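Long-range contacts in endo-1,4-beta-xylanase (Uncultured bacterium, PDB 7AX7), which uses cobalt to cleave acetyl groups from acetylated xylan, through the carbohydrate esterase family 4 domain of a multidomain xylanase: residues A[59-64]-A[79-84]; A[75-80]-A[112-117]; A[99-104]-A[116-121]. All coordinates share one frame; numbering follows the deposited sequence.

Interaction 1 of 3, residues A[59-64]-A[79-84]. With CO (cobalt (II) ion), chain B.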
loop_
_atom_site.group_PDB
_atom_site.type_symbol
_atom_site.label_atom_id
_atom_site.label_comp_id
_atom_site.label_asym_id
_atom_site.label_seq_id
_atom_site.Cartn_x
_atom_site.Cartn_y
_atom_site.Cartn_z
ATOM N N LEU A 59 1.300 -0.722 8.066
ATOM C CA LEU A 59 -0.123 -0.529 7.828
ATOM C C LEU A 59 -0.407 0.957 7.579
ATOM O O LEU A 59 0.047 1.824 8.337
ATOM C CB LEU A 59 -0.947 -1.064 9.003
ATOM C CG LEU A 59 -0.709 -2.526 9.421
ATOM C CD1 LEU A 59 -1.665 -2.939 10.541
ATOM C CD2 LEU A 59 -0.839 -3.481 8.235
ATOM N N ALA A 60 -1.157 1.242 6.514
ATOM C CA ALA A 60 -1.467 2.600 6.072
ATOM C C ALA A 60 -2.963 2.697 5.750
ATOM O O ALA A 60 -3.700 1.711 5.798
ATOM C CB ALA A 60 -0.606 2.991 4.855
ATOM N N SER A 61 -3.414 3.896 5.410
ATOM C CA SER A 61 -4.836 4.197 5.278
ATOM C C SER A 61 -5.266 4.180 3.815
ATOM O O SER A 61 -4.612 4.789 2.961
ATOM C CB SER A 61 -5.143 5.561 5.892
ATOM O OG SER A 61 -6.505 5.903 5.689
ATOM N N HIS A 62 -6.367 3.483 3.526
ATOM C CA HIS A 62 -7.012 3.531 2.217
ATOM C C HIS A 62 -8.461 4.029 2.333
ATOM O O HIS A 62 -9.317 3.678 1.515
ATOM C CB HIS A 62 -6.944 2.152 1.552
ATOM C CG HIS A 62 -7.076 2.178 0.058
ATOM N ND1 HIS A 62 -6.691 3.254 -0.712
ATOM C CD2 HIS A 62 -7.530 1.241 -0.811
ATOM C CE1 HIS A 62 -6.909 2.986 -1.989
ATOM N NE2 HIS A 62 -7.417 1.769 -2.075
ATOM N N SER A 63 -8.740 4.841 3.360
ATOM C CA SER A 63 -10.069 5.349 3.722
ATOM C C SER A 63 -10.877 4.309 4.498
ATOM O O SER A 63 -10.405 3.187 4.711
ATOM C CB SER A 63 -10.853 5.822 2.487
ATOM O OG SER A 63 -11.552 4.757 1.857
ATOM N N TYR A 64 -12.088 4.675 4.944
ATOM C CA TYR A 64 -12.919 3.746 5.706
ATOM C C TYR A 64 -13.889 2.945 4.829
ATOM O O TYR A 64 -14.017 1.731 5.014
ATOM C CB TYR A 64 -13.702 4.488 6.803
ATOM C CG TYR A 64 -14.223 3.522 7.843
ATOM C CD1 TYR A 64 -13.405 3.087 8.877
ATOM C CD2 TYR A 64 -15.505 2.997 7.759
ATOM C CE1 TYR A 64 -13.850 2.183 9.814
ATOM C CE2 TYR A 64 -15.966 2.087 8.695
ATOM C CZ TYR A 64 -15.129 1.681 9.721
ATOM O OH TYR A 64 -15.564 0.776 10.668
ATOM N N ASN A 79 -13.872 12.330 8.853
ATOM C CA ASN A 79 -14.352 11.180 9.614
ATOM C C ASN A 79 -13.782 9.877 9.062
ATOM O O ASN A 79 -13.325 9.018 9.824
ATOM C CB ASN A 79 -15.881 11.132 9.616
ATOM C CG ASN A 79 -16.495 12.243 10.439
ATOM O OD1 ASN A 79 -15.802 12.908 11.210
ATOM N ND2 ASN A 79 -17.805 12.450 10.283
ATOM N N GLU A 80 -13.805 9.711 7.736
ATOM C CA GLU A 80 -13.237 8.506 7.136
ATOM C C GLU A 80 -11.788 8.300 7.581
ATOM O O GLU A 80 -11.401 7.201 7.988
ATOM C CB GLU A 80 -13.330 8.579 5.611
ATOM C CG GLU A 80 -14.752 8.457 5.065
ATOM C CD GLU A 80 -15.002 7.156 4.321
ATOM O OE1 GLU A 80 -14.032 6.460 3.953
ATOM O OE2 GLU A 80 -16.182 6.834 4.092
ATOM N N MET A 81 -10.975 9.357 7.526
ATOM C CA MET A 81 -9.566 9.229 7.898
ATOM C C MET A 81 -9.408 8.908 9.384
ATOM O O MET A 81 -8.693 7.965 9.758
ATOM C CB MET A 81 -8.818 10.510 7.537
ATOM C CG MET A 81 -8.901 10.875 6.055
ATOM S SD MET A 81 -8.266 9.567 4.989
ATOM C CE MET A 81 -6.556 9.557 5.578
ATOM N N GLU A 82 -10.067 9.678 10.249
ATOM C CA GLU A 82 -9.947 9.437 11.687
ATOM C C GLU A 82 -10.408 8.032 12.066
ATOM O O GLU A 82 -9.747 7.343 12.850
ATOM C CB GLU A 82 -10.739 10.492 12.458
ATOM C CG GLU A 82 -10.183 11.891 12.258
ATOM C CD GLU A 82 -11.130 12.988 12.711
ATOM O OE1 GLU A 82 -12.076 12.689 13.475
ATOM O OE2 GLU A 82 -10.920 14.151 12.291
ATOM N N TRP A 83 -11.547 7.593 11.534
ATOM C CA TRP A 83 -12.033 6.262 11.875
ATOM C C TRP A 83 -11.095 5.171 11.376
ATOM O O TRP A 83 -10.965 4.130 12.027
ATOM C CB TRP A 83 -13.428 6.048 11.305
ATOM C CG TRP A 83 -14.436 6.987 11.868
ATOM C CD1 TRP A 83 -14.397 7.598 13.089
ATOM C CD2 TRP A 83 -15.618 7.461 11.217
ATOM N NE1 TRP A 83 -15.493 8.409 13.246
ATOM C CE2 TRP A 83 -16.260 8.348 12.112
ATOM C CE3 TRP A 83 -16.201 7.222 9.962
ATOM C CZ2 TRP A 83 -17.453 9.003 11.793
ATOM C CZ3 TRP A 83 -17.394 7.872 9.646
ATOM C CH2 TRP A 83 -18.005 8.748 10.562
ATOM N N THR A 84 -10.436 5.379 10.231
ATOM C CA THR A 84 -9.522 4.359 9.733
ATOM C C THR A 84 -8.267 4.284 10.594
ATOM O O THR A 84 -7.825 3.191 10.969
ATOM C CB THR A 84 -9.163 4.635 8.270
ATOM O OG1 THR A 84 -10.352 4.575 7.475
ATOM C CG2 THR A 84 -8.155 3.594 7.758
HETATM CO CO CO B . -8.470 0.581 -3.653
HETATM O O HOH W 1 -6.728 7.068 8.038
#
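The carboxylate of E80 reaches across from helix 74-92 to take up a backbone N-H of the loop that carries the metal ligand H62: OE1 accepts from the N of Y64 at 2.8 Å, the donor standing 37° out of the carboxylate plane and the bond bent to 138°. The chain of E80, kinked at chi2 (-111°), brings OE1 there while OE2 bonds the hydroxyl of T65. One turn on, T84 OG1 comes within 3.1 Å of Y64 N, but at a poor angle; its hydrogen bond goes to E80 O, within the helix. T84 OG1 also sits at the rim of the Y64 ring, near its plane, and W83 CB meets Y64 CD1 at 3.8 Å. Deeper in, S61 OG packs against T84 CG2 at 3.5 Å and M81 CE at 3.7 Å, and a water joins S61 OG to the carbonyl O of M81. Between these anchors H62 turns the other way and binds cobalt through NE2 (2.2 Å), in a site shared with D12 and H66, as in NodB-type deacetylases. The contact fastens the loop leaving strand 58-61 to helix 74-92, with strand 33-36 beside that strand and R100 bonded to both S61 and H62.

Interaction 2 of 3, residues A[75-80]-A[112-117]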
loop_
_atom_site.group_PDB
_atom_site.type_symbol
_atom_site.label_atom_id
_atom_site.label_comp_id
_atom_site.label_asym_id
_atom_site.label_seq_id
_atom_site.Cartn_x
_atom_site.Cartn_y
_atom_site.Cartn_z
ATOM N N GLN A 75 -16.127 17.285 5.986
ATOM C CA GLN A 75 -16.369 16.615 7.262
ATOM C C GLN A 75 -16.334 15.104 7.095
ATOM O O GLN A 75 -15.726 14.390 7.900
ATOM C CB GLN A 75 -17.719 17.047 7.844
ATOM C CG GLN A 75 -17.838 18.533 8.207
ATOM C CD GLN A 75 -17.799 19.492 7.003
ATOM O OE1 GLN A 75 -18.328 19.198 5.911
ATOM N NE2 GLN A 75 -17.164 20.654 7.209
ATOM N N ASN A 76 -16.996 14.596 6.055
ATOM C CA ASN A 76 -17.046 13.155 5.860
ATOM C C ASN A 76 -15.671 12.596 5.517
ATOM O O ASN A 76 -15.311 11.509 5.980
ATOM C CB ASN A 76 -18.078 12.812 4.791
ATOM C CG ASN A 76 -19.494 12.773 5.354
ATOM O OD1 ASN A 76 -19.681 12.587 6.554
ATOM N ND2 ASN A 76 -20.489 12.953 4.498
ATOM N N ILE A 77 -14.888 13.329 4.716
ATOM C CA ILE A 77 -13.497 12.946 4.475
ATOM C C ILE A 77 -12.751 12.812 5.798
ATOM O O ILE A 77 -12.105 11.792 6.066
ATOM C CB ILE A 77 -12.815 13.956 3.532
ATOM C CG1 ILE A 77 -13.362 13.820 2.101
ATOM C CG2 ILE A 77 -11.305 13.757 3.507
ATOM C CD1 ILE A 77 -12.922 14.936 1.192
ATOM N N ARG A 78 -12.854 13.825 6.665
ATOM C CA ARG A 78 -12.115 13.770 7.926
ATOM C C ARG A 78 -12.562 12.593 8.790
ATOM O O ARG A 78 -11.729 11.923 9.413
ATOM C CB ARG A 78 -12.257 15.085 8.692
ATOM C CG ARG A 78 -11.604 16.290 8.012
ATOM C CD ARG A 78 -11.696 17.533 8.904
ATOM N NE ARG A 78 -10.926 18.644 8.358
ATOM C CZ ARG A 78 -9.603 18.760 8.458
ATOM N NH1 ARG A 78 -8.895 17.827 9.086
ATOM N NH2 ARG A 78 -8.981 19.812 7.932
ATOM N N ASN A 79 -13.872 12.330 8.853
ATOM C CA ASN A 79 -14.352 11.180 9.614
ATOM C C ASN A 79 -13.782 9.877 9.062
ATOM O O ASN A 79 -13.325 9.018 9.824
ATOM C CB ASN A 79 -15.881 11.132 9.616
ATOM C CG ASN A 79 -16.495 12.243 10.439
ATOM O OD1 ASN A 79 -15.802 12.908 11.210
ATOM N ND2 ASN A 79 -17.805 12.450 10.283
ATOM N N GLU A 80 -13.805 9.711 7.736
ATOM C CA GLU A 80 -13.237 8.506 7.136
ATOM C C GLU A 80 -11.788 8.300 7.581
ATOM O O GLU A 80 -11.401 7.201 7.988
ATOM C CB GLU A 80 -13.330 8.579 5.611
ATOM C CG GLU A 80 -14.752 8.457 5.065
ATOM C CD GLU A 80 -15.002 7.156 4.321
ATOM O OE1 GLU A 80 -14.032 6.460 3.953
ATOM O OE2 GLU A 80 -16.182 6.834 4.092
ATOM N N GLN A 112 -7.052 19.427 1.190
ATOM C CA GLN A 112 -7.244 20.382 2.277
ATOM C C GLN A 112 -7.620 19.705 3.592
ATOM O O GLN A 112 -7.477 20.321 4.656
ATOM C CB GLN A 112 -8.340 21.396 1.905
ATOM C CG GLN A 112 -8.019 22.290 0.695
ATOM C CD GLN A 112 -9.250 23.005 0.130
ATOM O OE1 GLN A 112 -10.347 22.900 0.672
ATOM N NE2 GLN A 112 -9.065 23.734 -0.974
ATOM N N ASN A 113 -8.114 18.468 3.548
ATOM C CA ASN A 113 -8.731 17.863 4.721
ATOM C C ASN A 113 -8.133 16.515 5.083
ATOM O O ASN A 113 -8.742 15.777 5.863
ATOM C CB ASN A 113 -10.241 17.731 4.512
ATOM C CG ASN A 113 -10.948 19.070 4.631
ATOM O OD1 ASN A 113 -11.077 19.598 5.728
ATOM N ND2 ASN A 113 -11.368 19.643 3.503
ATOM N N ILE A 114 -6.961 16.183 4.546
ATOM C CA ILE A 114 -6.251 14.949 4.863
ATOM C C ILE A 114 -4.838 15.332 5.282
ATOM O O ILE A 114 -4.120 16.002 4.526
ATOM C CB ILE A 114 -6.245 13.964 3.678
ATOM C CG1 ILE A 114 -7.688 13.536 3.369
ATOM C CG2 ILE A 114 -5.363 12.748 3.971
ATOM C CD1 ILE A 114 -7.826 12.624 2.177
ATOM N N ASP A 115 -4.452 14.916 6.488
ATOM C CA ASP A 115 -3.217 15.316 7.151
ATOM C C ASP A 115 -2.077 14.325 6.962
ATOM O O ASP A 115 -1.017 14.489 7.579
ATOM C CB ASP A 115 -3.486 15.518 8.646
ATOM C CG ASP A 115 -4.459 16.650 8.907
ATOM O OD1 ASP A 115 -4.331 17.687 8.224
ATOM O OD2 ASP A 115 -5.352 16.499 9.769
ATOM N N TYR A 116 -2.264 13.304 6.151
ATOM C CA TYR A 116 -1.191 12.376 5.867
ATOM C C TYR A 116 -0.623 12.631 4.479
ATOM O O TYR A 116 -1.329 13.130 3.594
ATOM C CB TYR A 116 -1.683 10.924 5.948
ATOM C CG TYR A 116 -2.270 10.527 7.280
ATOM C CD1 TYR A 116 -1.449 10.272 8.373
ATOM C CD2 TYR A 116 -3.642 10.379 7.436
ATOM C CE1 TYR A 116 -1.974 9.892 9.587
ATOM C CE2 TYR A 116 -4.184 9.997 8.652
ATOM C CZ TYR A 116 -3.348 9.753 9.719
ATOM O OH TYR A 116 -3.889 9.385 10.927
ATOM N N PRO A 117 0.646 12.294 4.247
ATOM C CA PRO A 117 1.167 12.318 2.873
ATOM C C PRO A 117 0.363 11.389 1.970
ATOM O O PRO A 117 0.012 10.264 2.349
ATOM C CB PRO A 117 2.616 11.837 3.027
ATOM C CG PRO A 117 2.951 12.064 4.484
ATOM C CD PRO A 117 1.663 11.865 5.225
HETATM O O HOH W 2 -5.891 19.685 6.906
#
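Helix 74-92 and the chain leaving helix 108-113 come nearest at R78 and N113, whose CA atoms are 6.2 Å apart, with no backbone hydrogen bond between the two segments. R78 carries most of the polar contact. Its extended chain from CG to NE passes N113 O with CG at 3.6 Å and sets the guanidinium beside the amide of N113. There NE donates to N113 OD1 at 2.8 Å, a weak bond because the N-H points well off the oxygen (118°). The guanidinium and amide planes stand almost perpendicular, 88° apart, and N113 CA lies over one guanidinium face, near its rim. The other end of the amide is engaged as well: N113 ND2 donates to T109 O, one turn back in its own helix, which would hold the rotation of the amide and keep OD1 turned toward R78. At the edge of the guanidinium, near its plane, D115 OD2 approaches NH1 in a long salt bridge of 3.8 Å. A water lies between the second nitrogen and the chain, accepting from R78 NH2 at 3.3 Å and close to both Q112 O and D115 OD1. Beneath this polar layer I77 CG2 packs on I114 CG1 at 3.6 Å, the two side chains crossing at about a right angle. With CG2 anti to the backbone N in I77, this methyl is the branch that meets I114, whose other neighbours include F99 and M81. The contact is therefore a small apolar seam under a partly exposed polar rim, and its bent, long and water-mediated bonds suggest that the charge of R78 is shared loosely among several oxygens, whereas the isoleucine pair supplies the buried part of the joint.

Interaction 3 of 3, residues A[99-104]-A[116-121]. With ACT (acetate ion), chain C.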
loop_
_atom_site.group_PDB
_atom_site.type_symbol
_atom_site.label_atom_id
_atom_site.label_comp_id
_atom_site.label_asym_id
_atom_site.label_seq_id
_atom_site.Cartn_x
_atom_site.Cartn_y
_atom_site.Cartn_z
ATOM N N PHE A 99 -1.484 7.778 3.430
ATOM C CA PHE A 99 -2.806 7.625 2.849
ATOM C C PHE A 99 -2.674 7.383 1.352
ATOM O O PHE A 99 -1.868 8.033 0.677
ATOM C CB PHE A 99 -3.659 8.884 3.106
ATOM C CG PHE A 99 -4.903 8.971 2.269
ATOM C CD1 PHE A 99 -5.975 8.120 2.499
ATOM C CD2 PHE A 99 -5.022 9.943 1.274
ATOM C CE1 PHE A 99 -7.143 8.223 1.747
ATOM C CE2 PHE A 99 -6.183 10.050 0.512
ATOM C CZ PHE A 99 -7.247 9.184 0.750
ATOM N N ARG A 100 -3.461 6.447 0.833
ATOM C CA ARG A 100 -3.583 6.296 -0.612
ATOM C C ARG A 100 -5.042 6.470 -1.015
ATOM O O ARG A 100 -5.911 5.744 -0.507
ATOM C CB ARG A 100 -3.052 4.948 -1.088
ATOM C CG ARG A 100 -3.190 4.751 -2.587
ATOM C CD ARG A 100 -2.628 3.387 -2.964
ATOM N NE ARG A 100 -1.216 3.446 -3.290
ATOM C CZ ARG A 100 -0.353 2.458 -3.073
ATOM N NH1 ARG A 100 -0.747 1.327 -2.499
ATOM N NH2 ARG A 100 0.908 2.610 -3.419
ATOM N N PRO A 101 -5.355 7.413 -1.896
ATOM C CA PRO A 101 -6.757 7.703 -2.224
ATOM C C PRO A 101 -7.398 6.572 -3.015
ATOM O O PRO A 101 -6.804 6.052 -3.970
ATOM C CB PRO A 101 -6.661 8.987 -3.062
ATOM C CG PRO A 101 -5.280 8.997 -3.610
ATOM C CD PRO A 101 -4.426 8.360 -2.536
ATOM N N PRO A 102 -8.617 6.167 -2.648
ATOM C CA PRO A 102 -9.332 5.163 -3.447
ATOM C C PRO A 102 -9.468 5.618 -4.893
ATOM O O PRO A 102 -9.797 6.775 -5.168
ATOM C CB PRO A 102 -10.700 5.068 -2.760
ATOM C CG PRO A 102 -10.446 5.544 -1.339
ATOM C CD PRO A 102 -9.396 6.611 -1.479
ATOM N N TYR A 103 -9.211 4.694 -5.816
ATOM C CA TYR A 103 -9.256 4.937 -7.257
ATOM C C TYR A 103 -8.249 5.985 -7.707
ATOM O O TYR A 103 -8.307 6.438 -8.853
ATOM C CB TYR A 103 -10.672 5.336 -7.704
ATOM C CG TYR A 103 -11.702 4.398 -7.118
ATOM C CD1 TYR A 103 -11.852 3.106 -7.613
ATOM C CD2 TYR A 103 -12.481 4.781 -6.032
ATOM C CE1 TYR A 103 -12.768 2.231 -7.057
ATOM C CE2 TYR A 103 -13.413 3.913 -5.475
ATOM C CZ TYR A 103 -13.544 2.639 -5.990
ATOM O OH TYR A 103 -14.460 1.771 -5.441
ATOM N N ILE A 104 -7.319 6.372 -6.835
ATOM C CA ILE A 104 -6.436 7.499 -7.096
ATOM C C ILE A 104 -7.293 8.664 -7.584
ATOM O O ILE A 104 -6.925 9.372 -8.528
ATOM C CB ILE A 104 -5.342 7.136 -8.118
ATOM C CG1 ILE A 104 -4.752 5.756 -7.816
ATOM C CG2 ILE A 104 -4.243 8.194 -8.114
ATOM C CD1 ILE A 104 -3.948 5.691 -6.521
ATOM N N TYR A 116 -2.264 13.304 6.151
ATOM C CA TYR A 116 -1.191 12.376 5.867
ATOM C C TYR A 116 -0.623 12.631 4.479
ATOM O O TYR A 116 -1.329 13.130 3.594
ATOM C CB TYR A 116 -1.683 10.924 5.948
ATOM C CG TYR A 116 -2.270 10.527 7.280
ATOM C CD1 TYR A 116 -1.449 10.272 8.373
ATOM C CD2 TYR A 116 -3.642 10.379 7.436
ATOM C CE1 TYR A 116 -1.974 9.892 9.587
ATOM C CE2 TYR A 116 -4.184 9.997 8.652
ATOM C CZ TYR A 116 -3.348 9.753 9.719
ATOM O OH TYR A 116 -3.889 9.385 10.927
ATOM N N PRO A 117 0.646 12.294 4.247
ATOM C CA PRO A 117 1.167 12.318 2.873
ATOM C C PRO A 117 0.363 11.389 1.970
ATOM O O PRO A 117 0.012 10.264 2.349
ATOM C CB PRO A 117 2.616 11.837 3.027
ATOM C CG PRO A 117 2.951 12.064 4.484
ATOM C CD PRO A 117 1.663 11.865 5.225
ATOM N N PHE A 118 0.083 11.875 0.763
ATOM C CA PHE A 118 -0.608 11.102 -0.262
ATOM C C PHE A 118 0.385 10.227 -1.027
ATOM O O PHE A 118 1.431 10.710 -1.473
ATOM C CB PHE A 118 -1.320 12.035 -1.251
ATOM C CG PHE A 118 -2.587 12.678 -0.714
ATOM C CD1 PHE A 118 -2.567 13.442 0.447
ATOM C CD2 PHE A 118 -3.792 12.533 -1.397
ATOM C CE1 PHE A 118 -3.725 14.041 0.928
ATOM C CE2 PHE A 118 -4.954 13.125 -0.922
ATOM C CZ PHE A 118 -4.914 13.885 0.242
ATOM N N ILE A 119 0.026 8.963 -1.237
ATOM C CA ILE A 119 0.855 8.022 -1.981
ATOM C C ILE A 119 0.092 7.552 -3.211
ATOM O O ILE A 119 -1.077 7.169 -3.115
ATOM C CB ILE A 119 1.272 6.821 -1.113
ATOM C CG1 ILE A 119 2.091 7.299 0.093
ATOM C CG2 ILE A 119 2.045 5.812 -1.958
ATOM C CD1 ILE A 119 3.331 8.104 -0.276
ATOM N N GLN A 120 0.743 7.603 -4.367
ATOM C CA GLN A 120 0.197 6.934 -5.540
ATOM C C GLN A 120 1.051 5.712 -5.884
ATOM O O GLN A 120 0.725 4.597 -5.478
ATOM C CB GLN A 120 0.116 7.897 -6.725
ATOM C CG GLN A 120 -0.432 7.250 -7.985
ATOM C CD GLN A 120 -0.542 8.224 -9.132
ATOM O OE1 GLN A 120 -0.916 9.384 -8.948
ATOM N NE2 GLN A 120 -0.198 7.766 -10.325
ATOM N N GLY A 121 2.157 5.909 -6.609
ATOM C CA GLY A 121 2.983 4.792 -7.042
ATOM C C GLY A 121 2.579 4.325 -8.426
ATOM O O GLY A 121 1.611 4.802 -9.022
HETATM C C ACT C . -7.121 1.755 -5.469
HETATM O O ACT C . -6.599 0.752 -4.907
HETATM O OXT ACT C . -8.271 2.240 -5.299
HETATM C CH3 ACT C . -6.198 2.490 -6.495
#
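A single parallel beta bridge, F99 with F118, ties the loop after helix 74-92 to the start of strand 118-123. F99 N donates to P117 O at 3.1 Å and F99 O accepts from I119 N at 2.8 Å, both nearly along the C=O axis. Beside them the phenyl rings form a T-shaped stack: the F99 edge, at CD2 and CE2, points at the F118 face, with CD2 3.8 Å above its centre and the planes at 85°. The irregular 99-100 chain bonds strand 58-61 on its other side, linking the ends of the sheet, consistent with the distorted (beta/alpha) barrel of NodB-type deacetylases. R100, with CG anti to the backbone N (chi1 179°) and a bend at chi3, runs past I119 O and turns its guanidinium to Q120 O, which receives NH2 at 2.9 Å and, weakly, NE. NH1 makes a salt bridge to D11; NH2 also bonds T9. A leucine in place of R100 would probably leave Q120 O without side-chain donors and D11 without its ion-pair partner. Y103 N donates at 2.7 Å to OXT of an acetate, probably from the crystallisation liquor, that binds the cobalt where the substrate acetyl is likely to sit.

How the interactions relate
Interactions 1 and 3 are largely buried and join beside the cobalt through H62 and R100. Interaction 2 lies farther out, partly at the surface, and has the smallest buried area. It shares helix 74-92 with interaction 1 and residues 116-117 with interaction 3. M81 of interaction 1 packs against F99, I114 and Y116, making it a common apolar junction of all three contacts. The chemistry follows position: a carboxylate holding a loop N-H near the metal, backbone bridging with stacked phenyl rings at the sheet, and long or water-mediated arginine contacts at the rim.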